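PDB 5VYQ: uncharacterized protein from Mycobacterium tuberculosis CAS/NITR204, which probably transfers a formyl group from a folate cofactor to the sugar amine of dTDP-4-amino-4,6-dideoxyglucose. Local coordinates for residues V69-H83 with P89-P103. Residues are numbered along the deposited sequence; the frame is centred on the assembly and turned at random.
With LI (lithium ion), chain M; NA (sodium ion), chain G; NA (sodium ion), chain H; 0FX (dTDP-4-amino-4,6-dideoxyglucose), chain D.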
loop_
_atom_site.group_PDB
_atom_site.type_symbol
_atom_site.label_atom_id
_atom_site.label_comp_id
_atom_site.label_asym_id
_atom_site.label_seq_id
_atom_site.Cartn_x
_atom_site.Cartn_y
_atom_site.Cartn_z
ATOM N N VAL A 69 32.253 31.483 -3.111
ATOM C CA VAL A 69 31.711 32.460 -2.147
ATOM C C VAL A 69 32.115 33.895 -2.463
ATOM O O VAL A 69 31.276 34.838 -2.446
ATOM C CB VAL A 69 32.160 32.198 -0.684
ATOM C CG1 VAL A 69 31.524 33.200 0.267
ATOM C CG2 VAL A 69 31.846 30.789 -0.234
ATOM N N ALA A 70 33.409 34.107 -2.723
ATOM C CA ALA A 70 33.836 35.456 -2.933
ATOM C C ALA A 70 33.202 36.116 -4.149
ATOM O O ALA A 70 32.827 37.294 -4.127
ATOM C CB ALA A 70 35.349 35.537 -3.011
ATOM N N GLU A 71 33.085 35.349 -5.216
ATOM C CA GLU A 71 32.463 35.874 -6.428
ATOM C C GLU A 71 30.961 36.087 -6.255
ATOM O O GLU A 71 30.418 37.084 -6.697
ATOM C CB GLU A 71 32.711 34.942 -7.611
ATOM C CG GLU A 71 34.158 35.025 -8.102
ATOM C CD GLU A 71 35.115 34.204 -7.260
ATOM O OE1 GLU A 71 36.222 34.698 -6.982
ATOM O OE2 GLU A 71 34.772 33.081 -6.823
ATOM N N ILE A 72 30.308 35.147 -5.599
ATOM C CA ILE A 72 28.876 35.334 -5.305
ATOM C C ILE A 72 28.602 36.609 -4.504
ATOM O O ILE A 72 27.729 37.409 -4.862
ATOM C CB ILE A 72 28.282 34.079 -4.628
ATOM C CG1 ILE A 72 28.313 32.862 -5.554
ATOM C CG2 ILE A 72 26.875 34.337 -4.173
ATOM C CD1 ILE A 72 28.164 31.539 -4.848
ATOM N N VAL A 73 29.351 36.816 -3.423
ATOM C CA VAL A 73 29.168 37.978 -2.591
ATOM C C VAL A 73 29.445 39.256 -3.396
ATOM O O VAL A 73 28.701 40.224 -3.315
ATOM C CB VAL A 73 30.045 37.887 -1.318
ATOM C CG1 VAL A 73 30.169 39.215 -0.556
ATOM C CG2 VAL A 73 29.530 36.819 -0.379
ATOM N N GLU A 74 30.475 39.237 -4.231
ATOM C CA GLU A 74 30.786 40.418 -5.038
ATOM C C GLU A 74 29.681 40.765 -6.055
ATOM O O GLU A 74 29.277 41.931 -6.165
ATOM C CB GLU A 74 32.100 40.212 -5.783
ATOM C CG GLU A 74 32.508 41.304 -6.771
ATOM C CD GLU A 74 33.735 40.877 -7.561
ATOM O OE1 GLU A 74 33.600 40.584 -8.763
ATOM O OE2 GLU A 74 34.839 40.815 -6.977
ATOM N N ARG A 75 29.197 39.761 -6.768
ATOM C CA ARG A 75 28.354 39.961 -7.936
ATOM C C ARG A 75 26.856 40.049 -7.699
ATOM O O ARG A 75 26.143 40.541 -8.589
ATOM C CB ARG A 75 28.633 38.857 -8.923
ATOM C CG ARG A 75 30.082 39.027 -9.348
ATOM C CD ARG A 75 30.498 37.894 -10.217
ATOM N NE ARG A 75 31.944 37.990 -10.404
ATOM C CZ ARG A 75 32.709 37.013 -10.886
ATOM N NH1 ARG A 75 32.170 35.858 -11.269
ATOM N NH2 ARG A 75 34.029 37.224 -10.949
ATOM N N TYR A 76 26.374 39.496 -6.579
ATOM C CA TYR A 76 24.938 39.461 -6.351
ATOM C C TYR A 76 24.530 40.311 -5.165
ATOM O O TYR A 76 25.322 40.523 -4.269
ATOM C CB TYR A 76 24.427 38.035 -6.189
ATOM C CG TYR A 76 24.627 37.175 -7.410
ATOM C CD1 TYR A 76 23.706 37.177 -8.442
ATOM C CD2 TYR A 76 25.733 36.369 -7.523
ATOM C CE1 TYR A 76 23.891 36.407 -9.562
ATOM C CE2 TYR A 76 25.938 35.606 -8.651
ATOM C CZ TYR A 76 25.019 35.617 -9.681
ATOM O OH TYR A 76 25.245 34.773 -10.764
ATOM N N ASP A 77 23.288 40.783 -5.184
ATOM C CA ASP A 77 22.688 41.530 -4.105
ATOM C C ASP A 77 21.850 40.639 -3.207
ATOM O O ASP A 77 21.531 41.044 -2.096
ATOM C CB ASP A 77 21.815 42.659 -4.639
ATOM C CG ASP A 77 22.618 43.626 -5.531
ATOM O OD1 ASP A 77 23.685 44.098 -5.075
ATOM O OD2 ASP A 77 22.142 43.841 -6.662
ATOM N N LEU A 78 21.410 39.499 -3.711
ATOM C CA LEU A 78 20.482 38.607 -2.984
ATOM C C LEU A 78 20.724 37.181 -3.492
ATOM O O LEU A 78 20.842 36.951 -4.701
ATOM C CB LEU A 78 19.056 39.025 -3.295
ATOM C CG LEU A 78 17.918 38.100 -2.838
ATOM C CD1 LEU A 78 17.927 37.975 -1.313
ATOM C CD2 LEU A 78 16.541 38.551 -3.330
ATOM N N VAL A 79 20.826 36.227 -2.588
ATOM C CA VAL A 79 20.958 34.830 -2.979
ATOM C C VAL A 79 19.737 34.087 -2.412
ATOM O O VAL A 79 19.467 34.146 -1.223
ATOM C CB VAL A 79 22.276 34.214 -2.448
ATOM C CG1 VAL A 79 22.397 32.764 -2.843
ATOM C CG2 VAL A 79 23.460 34.975 -2.998
ATOM N N LEU A 80 19.058 33.357 -3.273
ATOM C CA LEU A 80 17.942 32.510 -2.841
ATOM C C LEU A 80 18.262 31.033 -2.925
ATOM O O LEU A 80 18.768 30.541 -3.927
ATOM C CB LEU A 80 16.761 32.797 -3.737
ATOM C CG LEU A 80 16.315 34.240 -3.854
ATOM C CD1 LEU A 80 15.097 34.391 -4.743
ATOM C CD2 LEU A 80 16.052 34.863 -2.494
ATOM N N SER A 81 17.967 30.330 -1.836
ATOM C CA SER A 81 17.977 28.867 -1.819
ATOM C C SER A 81 16.560 28.377 -2.103
ATOM O O SER A 81 15.651 28.537 -1.269
ATOM C CB SER A 81 18.477 28.346 -0.476
ATOM O OG SER A 81 18.141 26.966 -0.259
ATOM N N PHE A 82 16.378 27.813 -3.299
ATOM C CA PHE A 82 15.158 27.145 -3.690
ATOM C C PHE A 82 15.444 25.656 -3.558
ATOM O O PHE A 82 15.640 24.958 -4.546
ATOM C CB PHE A 82 14.742 27.581 -5.099
ATOM C CG PHE A 82 13.937 28.854 -5.182
ATOM C CD1 PHE A 82 14.056 29.858 -4.260
ATOM C CD2 PHE A 82 13.054 29.043 -6.229
ATOM C CE1 PHE A 82 13.327 31.033 -4.379
ATOM C CE2 PHE A 82 12.299 30.207 -6.347
ATOM C CZ PHE A 82 12.468 31.226 -5.438
ATOM N N HIS A 83 15.511 25.185 -2.299
ATOM C CA HIS A 83 15.850 23.815 -2.018
ATOM C C HIS A 83 17.245 23.475 -2.533
ATOM O O HIS A 83 17.459 22.441 -3.195
ATOM C CB HIS A 83 14.886 22.784 -2.622
ATOM C CG HIS A 83 13.427 22.919 -2.281
ATOM N ND1 HIS A 83 12.595 21.817 -2.313
ATOM C CD2 HIS A 83 12.631 23.981 -2.001
ATOM C CE1 HIS A 83 11.354 22.197 -2.058
ATOM N NE2 HIS A 83 11.355 23.499 -1.837
ATOM N N PRO A 89 28.121 28.496 3.439
ATOM C CA PRO A 89 29.033 28.810 4.538
ATOM C C PRO A 89 28.868 30.190 5.136
ATOM O O PRO A 89 28.228 31.073 4.536
ATOM C CB PRO A 89 30.402 28.715 3.886
ATOM C CG PRO A 89 30.136 29.073 2.466
ATOM C CD PRO A 89 28.797 28.497 2.129
ATOM N N ALA A 90 29.501 30.361 6.302
ATOM C CA ALA A 90 29.426 31.630 7.006
ATOM C C ALA A 90 29.776 32.805 6.093
ATOM O O ALA A 90 29.077 33.811 6.096
ATOM C CB ALA A 90 30.335 31.608 8.243
ATOM N N ALA A 91 30.840 32.705 5.294
ATOM C CA ALA A 91 31.256 33.872 4.513
ATOM C C ALA A 91 30.184 34.310 3.499
ATOM O O ALA A 91 30.087 35.487 3.145
ATOM C CB ALA A 91 32.579 33.636 3.804
ATOM N N LEU A 92 29.382 33.366 3.034
ATOM C CA LEU A 92 28.350 33.672 2.079
ATOM C C LEU A 92 27.195 34.314 2.818
ATOM O O LEU A 92 26.800 35.414 2.466
ATOM C CB LEU A 92 27.869 32.420 1.348
ATOM C CG LEU A 92 26.710 32.628 0.372
ATOM C CD1 LEU A 92 27.082 33.644 -0.699
ATOM C CD2 LEU A 92 26.335 31.310 -0.289
ATOM N N ILE A 93 26.711 33.664 3.881
ATOM C CA ILE A 93 25.552 34.181 4.578
ATOM C C ILE A 93 25.838 35.509 5.291
ATOM O O ILE A 93 24.943 36.339 5.426
ATOM C CB ILE A 93 24.932 33.165 5.519
ATOM C CG1 ILE A 93 25.879 32.748 6.598
ATOM C CG2 ILE A 93 24.417 31.943 4.748
ATOM C CD1 ILE A 93 25.179 31.963 7.701
ATOM N N ASP A 94 27.086 35.699 5.665
ATOM C CA ASP A 94 27.507 36.901 6.360
ATOM C C ASP A 94 27.767 38.049 5.394
ATOM O O ASP A 94 27.780 39.221 5.866
ATOM C CB ASP A 94 28.789 36.701 7.186
ATOM C CG ASP A 94 28.690 35.665 8.307
ATOM O OD1 ASP A 94 27.565 35.268 8.721
ATOM O OD2 ASP A 94 29.771 35.309 8.818
ATOM N N GLY A 95 27.965 37.745 4.098
ATOM C CA GLY A 95 28.391 38.766 3.125
ATOM C C GLY A 95 27.351 39.200 2.112
ATOM O O GLY A 95 27.553 40.175 1.350
ATOM N N VAL A 96 26.217 38.505 2.073
ATOM C CA VAL A 96 25.122 38.903 1.193
ATOM C C VAL A 96 23.809 38.398 1.801
ATOM O O VAL A 96 23.829 37.347 2.452
ATOM C CB VAL A 96 25.312 38.414 -0.244
ATOM C CG1 VAL A 96 25.361 36.879 -0.301
ATOM C CG2 VAL A 96 24.264 39.066 -1.166
ATOM N N ARG A 97 22.719 39.123 1.572
ATOM C CA ARG A 97 21.409 38.666 2.084
ATOM C C ARG A 97 21.042 37.353 1.418
ATOM O O ARG A 97 21.002 37.256 0.198
ATOM C CB ARG A 97 20.339 39.729 1.822
ATOM C CG ARG A 97 19.020 39.430 2.545
ATOM C CD ARG A 97 18.145 40.668 2.617
ATOM N NE ARG A 97 17.913 41.280 1.302
ATOM C CZ ARG A 97 16.873 41.044 0.516
ATOM N NH1 ARG A 97 16.792 41.611 -0.672
ATOM N NH2 ARG A 97 15.897 40.239 0.896
ATOM N N CYS A 98 20.792 36.317 2.229
ATOM C CA CYS A 98 20.447 35.017 1.706
ATOM C C CYS A 98 19.089 34.639 2.299
ATOM O O CYS A 98 18.837 34.833 3.500
ATOM C CB CYS A 98 21.469 33.941 2.109
ATOM S SG CYS A 98 23.132 34.164 1.417
ATOM N N VAL A 99 18.234 34.106 1.444
ATOM C CA VAL A 99 16.869 33.754 1.808
ATOM C C VAL A 99 16.604 32.349 1.323
ATOM O O VAL A 99 16.953 31.998 0.204
ATOM C CB VAL A 99 15.896 34.774 1.167
ATOM C CG1 VAL A 99 14.436 34.368 1.294
ATOM C CG2 VAL A 99 16.074 36.113 1.841
ATOM N N ASN A 100 15.960 31.563 2.181
ATOM C CA ASN A 100 15.585 30.195 1.933
ATOM C C ASN A 100 14.081 30.055 1.773
ATOM O O ASN A 100 13.311 30.696 2.481
ATOM C CB ASN A 100 16.024 29.354 3.135
ATOM C CG ASN A 100 15.927 27.873 2.885
ATOM O OD1 ASN A 100 16.255 27.379 1.799
ATOM N ND2 ASN A 100 15.571 27.121 3.926
ATOM N N VAL A 101 13.701 29.212 0.822
ATOM C CA VAL A 101 12.342 28.758 0.711
ATOM C C VAL A 101 12.280 27.286 1.105
ATOM O O VAL A 101 12.809 26.422 0.413
ATOM C CB VAL A 101 11.797 28.930 -0.708
ATOM C CG1 VAL A 101 10.393 28.351 -0.787
ATOM C CG2 VAL A 101 11.914 30.380 -1.151
ATOM N N HIS A 102 11.699 27.069 2.265
ATOM C CA HIS A 102 11.784 25.785 2.975
ATOM C C HIS A 102 10.417 25.128 3.060
ATOM O O HIS A 102 9.440 25.759 3.563
ATOM C CB HIS A 102 12.251 26.018 4.389
ATOM C CG HIS A 102 12.202 24.826 5.290
ATOM N ND1 HIS A 102 12.873 23.641 5.028
ATOM C CD2 HIS A 102 11.619 24.673 6.505
ATOM C CE1 HIS A 102 12.642 22.798 6.021
ATOM N NE2 HIS A 102 11.879 23.396 6.917
ATOM N N PRO A 103 10.334 23.869 2.615
ATOM C CA PRO A 103 9.057 23.158 2.659
ATOM C C PRO A 103 8.784 22.505 4.032
ATOM O O PRO A 103 8.437 21.320 4.143
ATOM C CB PRO A 103 9.205 22.150 1.508
ATOM C CG PRO A 103 10.647 21.778 1.600
ATOM C CD PRO A 103 11.368 23.067 1.943
HETATM LI LI LI M . 15.317 23.560 4.537
HETATM NA NA NA G . 26.885 41.675 -2.953
HETATM NA NA NA H . 22.648 45.085 -8.843
HETATM O O4P 0FX D . 11.989 18.892 -0.940
HETATM P P2 0FX D . 13.475 18.792 -0.986
HETATM O O3P 0FX D . 14.162 19.502 -2.131
HETATM O O1G 0FX D . 13.889 19.265 0.502
HETATM C C1G 0FX D . 15.086 18.845 1.131
HETATM C C2G 0FX D . 14.875 19.022 2.641
HETATM O O2G 0FX D . 13.713 18.252 2.977
HETATM C C3G 0FX D . 14.584 20.501 2.947
HETATM O O3G 0FX D . 14.188 20.693 4.327
HETATM C C4G 0FX D . 15.766 21.341 2.482
HETATM N N4A 0FX D . 15.404 22.755 2.741
HETATM C C5G 0FX D . 16.011 21.070 0.997
HETATM C C6G 0FX D . 17.370 21.663 0.628
HETATM O O5G 0FX D . 16.160 19.676 0.675
HETATM O OPP 0FX D . 13.967 17.259 -0.950
HETATM P P 0FX D . 13.919 16.126 -2.099
HETATM O O1P 0FX D . 15.162 15.339 -1.938
HETATM O O2P 0FX D . 13.531 16.767 -3.406
HETATM O O5 0FX D . 12.683 15.192 -1.685
HETATM C C5 0FX D . 11.349 15.624 -1.823
HETATM C C4 0FX D . 10.444 14.683 -1.050
HETATM O O4 0FX D . 10.525 13.396 -1.657
HETATM C C3 0FX D . 10.811 14.407 0.407
HETATM O O3 0FX D . 10.250 15.405 1.269
HETATM C C2 0FX D . 10.224 13.045 0.722
HETATM C C1 0FX D . 10.384 12.400 -0.636
HETATM N N11 0FX D . 11.566 11.531 -0.692
HETATM C C61 0FX D . 12.721 11.849 -1.313
HETATM C C51 0FX D . 13.779 10.961 -1.355
HETATM C C5A 0FX D . 15.067 11.375 -2.021
HETATM C C21 0FX D . 11.438 10.223 -0.231
HETATM O O21 0FX D . 10.301 9.879 0.327
HETATM N N31 0FX D . 12.441 9.344 -0.244
HETATM C C41 0FX D . 13.595 9.691 -0.857
HETATM O O41 0FX D . 14.582 8.773 -0.881
HETATM O O HOH W 1 19.471 42.654 -1.255
HETATM O O HOH W 2 22.773 41.853 0.461
HETATM O O HOH W 3 25.544 43.610 -3.292
HETATM O O HOH W 4 15.068 24.989 0.841
HETATM O O HOH W 5 26.763 41.763 -0.709
HETATM O O HOH W 6 28.394 43.276 -3.045
HETATM O O HOH W 7 22.320 45.821 -11.056
HETATM O O HOH W 8 24.693 44.709 -9.056
#
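V79 and S81 of strand 78-82 pair in parallel with strand 97-102 through four backbone hydrogen bonds, each giving its N-H and accepting at its C=O, with R97, V99 and V101 as partners, while helices 69-75 and 90-95 run nearly parallel (7°), their axes 9.3 Å apart. Between helices and sheet, L92 CD1 meets I72 CG2 at 3.5 Å, and V79 CG2 lies 3.8 Å from V96 CG1, the two valines crossing at about a right angle. On the V79 face, S81 OG, set anti to the backbone N (chi1 163°), donates to N100 OD1 at 2.8 Å, tilted 23° from the amide carbonyl plane. On the other sheet face, L78 CD1 sits 3.6 Å above the centre of the R97 guanidinium plane; R97 NH2 hydrogen-bonds to I177 O and Y182 OH, which would help hold that plane. P103 CD lies over one face of the H83 ring, offset toward its rim (CH-pi, 4.2 Å to the centroid), while H83 ND1 donates to phosphate oxygen O3P of the nucleotide sugar at 2.8 Å and NE2 hydrogen-bonds to E166 OE2. H102 ND1 and the sugar amine N4A bind lithium together with D137. Strand 78-82, helix 90-95 and strand 97-102 form a beta-alpha-beta unit of the formyltransferase domain, its C-terminal strand ends lining the folate and sugar pockets.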